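Local coordinates for hypothetical protein, IPT/TIG domain protein (PDB 4HW6) that is of unknown function but is probably an auxiliary nutrient-binding protein for carbohydrates, built from an IPT/TIG domain and a six-bladed beta-propeller, at residues N239-Y244 with E264-M269; D363-R368 with R386-V391. All blocks are in the same frame, centred on the assembly; numbering follows the deposited sequence. Where two conformers were deposited one is given.

Contact 1 (N239-Y244 with E264-M269)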
loop_
_atom_site.group_PDB
_atom_site.type_symbol
_atom_site.label_atom_id
_atom_site.label_comp_id
_atom_site.label_asym_id
_atom_site.label_seq_id
_atom_site.Cartn_x
_atom_site.Cartn_y
_atom_site.Cartn_z
ATOM N N ASN A 239 16.757 -7.795 -15.903
ATOM C CA ASN A 239 18.202 -7.589 -16.160
ATOM C C ASN A 239 18.973 -7.251 -14.881
ATOM O O ASN A 239 20.196 -7.380 -14.839
ATOM C CB ASN A 239 18.481 -6.615 -17.330
ATOM C CG ASN A 239 18.297 -5.139 -16.988
ATOM O OD1 ASN A 239 18.472 -4.672 -15.844
ATOM N ND2 ASN A 239 17.936 -4.371 -18.015
ATOM N N GLY A 240 18.234 -6.866 -13.837
ATOM C CA GLY A 240 18.799 -6.667 -12.499
ATOM C C GLY A 240 19.621 -5.410 -12.303
ATOM O O GLY A 240 20.127 -5.160 -11.202
ATOM N N LYS A 241 19.747 -4.594 -13.340
ATOM C CA LYS A 241 20.543 -3.385 -13.241
ATOM C C LYS A 241 19.858 -2.372 -12.371
ATOM O O LYS A 241 18.626 -2.317 -12.303
ATOM C CB LYS A 241 20.824 -2.792 -14.639
ATOM C CG LYS A 241 21.773 -3.666 -15.440
ATOM C CD LYS A 241 21.763 -3.432 -16.950
ATOM C CE LYS A 241 21.789 -1.988 -17.356
ATOM N NZ LYS A 241 22.127 -1.846 -18.823
ATOM N N ILE A 242 20.680 -1.560 -11.708
ATOM C CA ILE A 242 20.207 -0.462 -10.888
ATOM C C ILE A 242 20.232 0.824 -11.684
ATOM O O ILE A 242 21.288 1.311 -12.072
ATOM C CB ILE A 242 21.041 -0.288 -9.595
ATOM C CG1 ILE A 242 21.023 -1.572 -8.768
ATOM C CG2 ILE A 242 20.509 0.871 -8.765
ATOM C CD1 ILE A 242 22.119 -1.606 -7.701
ATOM N N TYR A 243 19.055 1.347 -11.978
ATOM C CA TYR A 243 18.916 2.577 -12.745
ATOM C C TYR A 243 18.781 3.760 -11.813
ATOM O O TYR A 243 18.012 3.722 -10.852
ATOM C CB TYR A 243 17.723 2.498 -13.722
ATOM C CG TYR A 243 17.913 1.474 -14.849
ATOM C CD1 TYR A 243 17.783 0.093 -14.612
ATOM C CD2 TYR A 243 18.202 1.884 -16.156
ATOM C CE1 TYR A 243 17.942 -0.839 -15.634
ATOM C CE2 TYR A 243 18.379 0.950 -17.190
ATOM C CZ TYR A 243 18.229 -0.410 -16.918
ATOM O OH TYR A 243 18.404 -1.339 -17.927
ATOM N N TYR A 244 19.541 4.827 -12.093
ATOM C CA TYR A 244 19.555 5.986 -11.222
ATOM C C TYR A 244 19.719 7.303 -11.961
ATOM O O TYR A 244 20.031 7.321 -13.151
ATOM C CB TYR A 244 20.621 5.842 -10.140
ATOM C CG TYR A 244 22.071 5.805 -10.609
ATOM C CD1 TYR A 244 22.649 4.634 -11.115
ATOM C CD2 TYR A 244 22.878 6.934 -10.522
ATOM C CE1 TYR A 244 23.981 4.603 -11.499
ATOM C CE2 TYR A 244 24.208 6.908 -10.916
ATOM C CZ TYR A 244 24.765 5.741 -11.382
ATOM O OH TYR A 244 26.089 5.712 -11.791
ATOM N N GLU A 264 26.961 5.274 -17.972
ATOM C CA GLU A 264 26.659 6.626 -17.537
ATOM C C GLU A 264 25.388 7.163 -18.189
ATOM O O GLU A 264 24.581 7.801 -17.532
ATOM C CB GLU A 264 27.838 7.565 -17.819
ATOM C CG GLU A 264 27.610 8.935 -17.228
ATOM C CD GLU A 264 28.825 9.840 -17.235
ATOM O OE1 GLU A 264 29.853 9.471 -17.845
ATOM O OE2 GLU A 264 28.720 10.953 -16.651
ATOM N N GLU A 265 25.232 6.946 -19.494
ATOM C CA GLU A 265 24.100 7.482 -20.221
ATOM C C GLU A 265 23.286 6.355 -20.855
ATOM O O GLU A 265 23.480 6.029 -22.034
ATOM C CB GLU A 265 24.617 8.448 -21.287
ATOM C CG GLU A 265 23.530 9.314 -21.907
ATOM C CD GLU A 265 24.087 10.233 -22.974
ATOM O OE1 GLU A 265 24.964 11.059 -22.653
ATOM O OE2 GLU A 265 23.645 10.133 -24.129
ATOM N N GLU A 266 22.386 5.744 -20.080
ATOM C CA GLU A 266 21.408 4.797 -20.657
ATOM C C GLU A 266 20.541 5.562 -21.650
ATOM O O GLU A 266 20.291 5.080 -22.748
ATOM C CB GLU A 266 20.541 4.134 -19.587
ATOM C CG GLU A 266 21.286 3.124 -18.708
ATOM C CD GLU A 266 21.427 1.758 -19.347
ATOM O OE1 GLU A 266 20.935 1.565 -20.487
ATOM O OE2 GLU A 266 22.029 0.851 -18.707
ATOM N N VAL A 267 20.091 6.756 -21.260
ATOM C CA VAL A 267 19.368 7.653 -22.166
ATOM C C VAL A 267 19.426 9.066 -21.634
ATOM O O VAL A 267 19.512 9.264 -20.426
ATOM C CB VAL A 267 17.889 7.185 -22.341
ATOM C CG1 VAL A 267 17.059 7.453 -21.097
ATOM C CG2 VAL A 267 17.260 7.802 -23.594
HETATM N N MSE A 268 19.383 10.055 -22.524
HETATM C CA MSE A 268 19.281 11.456 -22.096
HETATM C C MSE A 268 17.883 11.725 -21.556
HETATM O O MSE A 268 16.897 11.128 -22.000
HETATM C CB MSE A 268 19.540 12.425 -23.255
HETATM C CG MSE A 268 20.951 12.393 -23.800
HETATM SE SE MSE A 268 22.289 12.829 -22.463
HETATM C CE MSE A 268 21.718 14.573 -21.784
HETATM N N MSE A 269 17.806 12.650 -20.608
HETATM C CA MSE A 269 16.542 13.180 -20.120
HETATM C C MSE A 269 16.473 14.659 -20.463
HETATM O O MSE A 269 17.481 15.306 -20.760
HETATM C CB MSE A 269 16.399 12.971 -18.604
HETATM C CG MSE A 269 16.010 11.557 -18.218
HETATM SE SE MSE A 269 15.866 11.343 -16.275
HETATM C CE MSE A 269 14.409 12.621 -16.018
#
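The Tyr243 ring meets the carboxylate of Glu266 obliquely. The two planes are turned 42° from each other, and the side chains cross at about a right angle. The closest approach is 3.8 Å, from Tyr243 CE2 to Glu266 CD, and CG of the glutamate leans on the same corner of the ring. Asn239 OD1 lies at the ring edge, in its plane. Trp280 also meets the ring, edge-to-face. At the phenol end, Asn239 ND2 donates to Tyr243 OH over 3.1 Å, with the hydroxyl slightly tilted from the amide plane. The asparagine amide is held at both ends. Its OD1 accepts from Lys241 N at 2.8 Å in an Asx turn, with the donor in the carbonyl plane and a nearly straight bond (163°). ND2 has a further partner in Tyr302 OH.

Beside this ring runs the one polar bond between 239-244 and 264-269. Lys241 NZ forms a salt bridge of 2.7 Å with Glu266 OE2, and OE2 accepts through its syn lone pair. The two side chains come from opposite directions. The lysine bends at chi3 (45°), which brings its ammonium group to the carboxylate. The glutamate is bent too, at chi2. OE2 is gripped twice, since Ser254 OG also hydrogen-bonds to it. Ser254 sits on strand 251-255, which pairs with both 242-244 and 265-268. The salt bridge therefore spans the strand between them. At the glutamate end, Glu266 and Val267 both face Ile252 in a classic beta bulge. This is a salt bridge reaching over strand 251-255, an inner strand of one antiparallel propeller blade, from the residue before strand 242-244 to the bulge in strand 265-268, with an Asx turn at the lysine end.

Contact 2 (D363-R368 with R386-V391)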
loop_
_atom_site.group_PDB
_atom_site.type_symbol
_atom_site.label_atom_id
_atom_site.label_comp_id
_atom_site.label_asym_id
_atom_site.label_seq_id
_atom_site.Cartn_x
_atom_site.Cartn_y
_atom_site.Cartn_z
ATOM N N ASP A 363 2.174 17.483 -2.295
ATOM C CA ASP A 363 1.751 18.865 -2.077
ATOM C C ASP A 363 0.298 19.171 -2.387
ATOM O O ASP A 363 -0.182 20.233 -2.016
ATOM C CB ASP A 363 2.725 19.825 -2.770
ATOM C CG ASP A 363 4.140 19.693 -2.219
ATOM O OD1 ASP A 363 4.318 19.709 -1.000
ATOM O OD2 ASP A 363 5.082 19.512 -2.997
ATOM N N SER A 364 -0.426 18.217 -2.987
ATOM C CA SER A 364 -1.881 18.254 -2.996
ATOM C C SER A 364 -2.478 17.449 -1.841
ATOM O O SER A 364 -3.698 17.474 -1.637
ATOM C CB SER A 364 -2.459 17.747 -4.319
ATOM O OG SER A 364 -2.263 16.357 -4.446
ATOM N N HIS A 365 -1.607 16.755 -1.097
ATOM C CA HIS A 365 -1.957 15.964 0.094
ATOM C C HIS A 365 -2.900 14.807 -0.226
ATOM O O HIS A 365 -3.830 14.493 0.546
ATOM C CB HIS A 365 -2.502 16.854 1.206
ATOM C CG HIS A 365 -1.632 18.043 1.484
ATOM N ND1 HIS A 365 -0.521 17.972 2.301
ATOM C CD2 HIS A 365 -1.724 19.331 1.074
ATOM C CE1 HIS A 365 0.042 19.163 2.365
ATOM N NE2 HIS A 365 -0.641 19.999 1.599
ATOM N N THR A 366 -2.623 14.130 -1.339
ATOM C CA THR A 366 -3.459 13.038 -1.793
ATOM C C THR A 366 -2.663 11.796 -2.178
ATOM O O THR A 366 -1.445 11.840 -2.450
ATOM C CB THR A 366 -4.316 13.467 -3.008
ATOM O OG1 THR A 366 -3.454 13.945 -4.058
ATOM C CG2 THR A 366 -5.304 14.561 -2.625
ATOM N N VAL A 367 -3.375 10.683 -2.202
ATOM C CA VAL A 367 -2.962 9.496 -2.911
ATOM C C VAL A 367 -3.778 9.486 -4.209
ATOM O O VAL A 367 -5.009 9.646 -4.182
ATOM C CB VAL A 367 -3.215 8.215 -2.093
ATOM C CG1 VAL A 367 -2.814 6.975 -2.903
ATOM C CG2 VAL A 367 -2.436 8.254 -0.755
ATOM N N ARG A 368 -3.090 9.341 -5.341
ATOM C CA ARG A 368 -3.708 9.440 -6.660
ATOM C C ARG A 368 -3.417 8.175 -7.437
ATOM O O ARG A 368 -2.560 7.383 -7.035
ATOM C CB ARG A 368 -3.254 10.722 -7.385
ATOM C CG ARG A 368 -3.615 11.953 -6.557
ATOM C CD ARG A 368 -3.223 13.286 -7.156
ATOM N NE ARG A 368 -4.161 13.688 -8.192
ATOM C CZ ARG A 368 -3.955 14.747 -8.966
ATOM N NH1 ARG A 368 -2.883 15.503 -8.772
ATOM N NH2 ARG A 368 -4.811 15.076 -9.902
ATOM N N ARG A 386 -11.170 20.476 2.975
ATOM C CA ARG A 386 -9.869 21.003 3.375
ATOM C C ARG A 386 -8.777 20.363 2.512
ATOM O O ARG A 386 -9.042 19.465 1.726
ATOM C CB ARG A 386 -9.646 20.745 4.855
ATOM C CG ARG A 386 -10.726 21.405 5.697
ATOM C CD ARG A 386 -10.650 21.064 7.165
ATOM N NE ARG A 386 -9.429 21.603 7.733
ATOM C CZ ARG A 386 -9.268 22.856 8.169
ATOM N NH1 ARG A 386 -10.270 23.736 8.122
ATOM N NH2 ARG A 386 -8.077 23.231 8.646
ATOM N N GLU A 387 -7.550 20.839 2.639
ATOM C CA GLU A 387 -6.463 20.362 1.779
ATOM C C GLU A 387 -5.604 19.401 2.554
ATOM O O GLU A 387 -5.428 18.249 2.155
ATOM C CB GLU A 387 -5.622 21.541 1.282
ATOM C CG GLU A 387 -6.406 22.484 0.381
ATOM C CD GLU A 387 -5.715 23.837 0.237
ATOM O OE1 GLU A 387 -4.627 23.889 -0.369
ATOM O OE2 GLU A 387 -6.250 24.836 0.759
ATOM N N TRP A 388 -5.068 19.883 3.667
ATOM C CA TRP A 388 -4.185 19.079 4.523
ATOM C C TRP A 388 -4.705 19.023 5.943
ATOM O O TRP A 388 -5.486 19.873 6.396
ATOM C CB TRP A 388 -2.726 19.621 4.533
ATOM C CG TRP A 388 -2.589 21.086 4.958
ATOM C CD1 TRP A 388 -2.667 22.194 4.148
ATOM C CD2 TRP A 388 -2.360 21.573 6.272
ATOM N NE1 TRP A 388 -2.509 23.323 4.893
ATOM C CE2 TRP A 388 -2.305 22.971 6.196
ATOM C CE3 TRP A 388 -2.204 20.960 7.516
ATOM C CZ2 TRP A 388 -2.107 23.770 7.317
ATOM C CZ3 TRP A 388 -2.003 21.750 8.619
ATOM C CH2 TRP A 388 -1.964 23.147 8.509
ATOM N N GLY A 389 -4.234 18.009 6.661
ATOM C CA GLY A 389 -4.591 17.822 8.053
ATOM C C GLY A 389 -4.306 16.401 8.459
ATOM O O GLY A 389 -3.542 15.693 7.803
ATOM N N TYR A 390 -4.960 15.984 9.525
ATOM C CA TYR A 390 -4.838 14.621 10.066
ATOM C C TYR A 390 -6.200 14.135 10.533
ATOM O O TYR A 390 -6.628 14.388 11.683
ATOM C CB TYR A 390 -3.833 14.560 11.209
ATOM C CG TYR A 390 -3.812 13.212 11.894
ATOM C CD1 TYR A 390 -3.529 12.059 11.191
ATOM C CD2 TYR A 390 -4.116 13.098 13.264
ATOM C CE1 TYR A 390 -3.532 10.822 11.816
ATOM C CE2 TYR A 390 -4.115 11.875 13.899
ATOM C CZ TYR A 390 -3.819 10.732 13.177
ATOM O OH TYR A 390 -3.825 9.514 13.841
ATOM N N VAL A 391 -6.897 13.464 9.614
ATOM C CA VAL A 391 -8.241 12.932 9.884
ATOM C C VAL A 391 -8.328 11.591 9.210
ATOM O O VAL A 391 -8.027 11.470 8.001
ATOM C CB VAL A 391 -9.382 13.843 9.345
ATOM C CG1 VAL A 391 -10.760 13.222 9.621
ATOM C CG2 VAL A 391 -9.283 15.248 9.926
HETATM O O HOH W 1 -2.796 21.438 -1.634
HETATM O O HOH W 2 -5.471 15.484 2.473
#
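Trp388 covers one face of the His365 ring with its CB rather than with its indole. This methylene carbon stands 3.4 Å from the centroid of the His365 ring, only 2° off the ring normal, in a CH-pi contact. The two side chains lie side by side and point the same way. CG of Trp388 falls between its own backbone N and carbonyl carbon (chi1 56°). The indole is thereby carried past the imidazole. Its five-membered ring is 5.1 Å from the His365 ring between centroids, and the pair is oblique.

The other link is polar but goes through water. One water donates to both His365 O (2.7 Å) and Glu387 O (2.8 Å), tying the two backbones together. A second donates to Asp363 O and, weakly, to Glu387 OE1. Glu387 O also lies 3.4 Å from His365 CB. The imidazole is fixed by a bond from His403 N to His365 ND1, and its ring meets that of His403 as well. With an alanine in place of His365, Trp388 CB would probably lose the face it rests on, and His403 N its acceptor.

His365 has a positive phi and forms a G1 beta bulge with Thr366 opposite Asp361. The bulge joins strand 355-361 to strand 366-370, whose other neighbour is strand 375-380. The loop that carries Trp388 leaves strand 375-380 and leads to strand 393-394, at the margin of the next sheet. His403 lies just before strand 404-410 of that same sheet. The contact thus bridges the turn of one sheet and the loop leading into its neighbour.

How the contacts relate
Both contacts are small, partly buried and in the propeller, but they join different things. Contact 1 stays within one sheet and joins the start of one strand to another strand, both paired with 251-255. Contact 2 sets a turn of one sheet against the loop that runs on to the next. In contact 1 Tyr243 is buried and no touching residue is exposed. Contact 2 pairs buried His365 and Ser364 with exposed Glu387 and Trp388. The centre of contact 1 is about 26 Å from the centre of the chain, that of contact 2 about 17 Å. Contact 1 rests on a direct pair of opposite charges, while contact 2 uses an aromatic face and bridging waters.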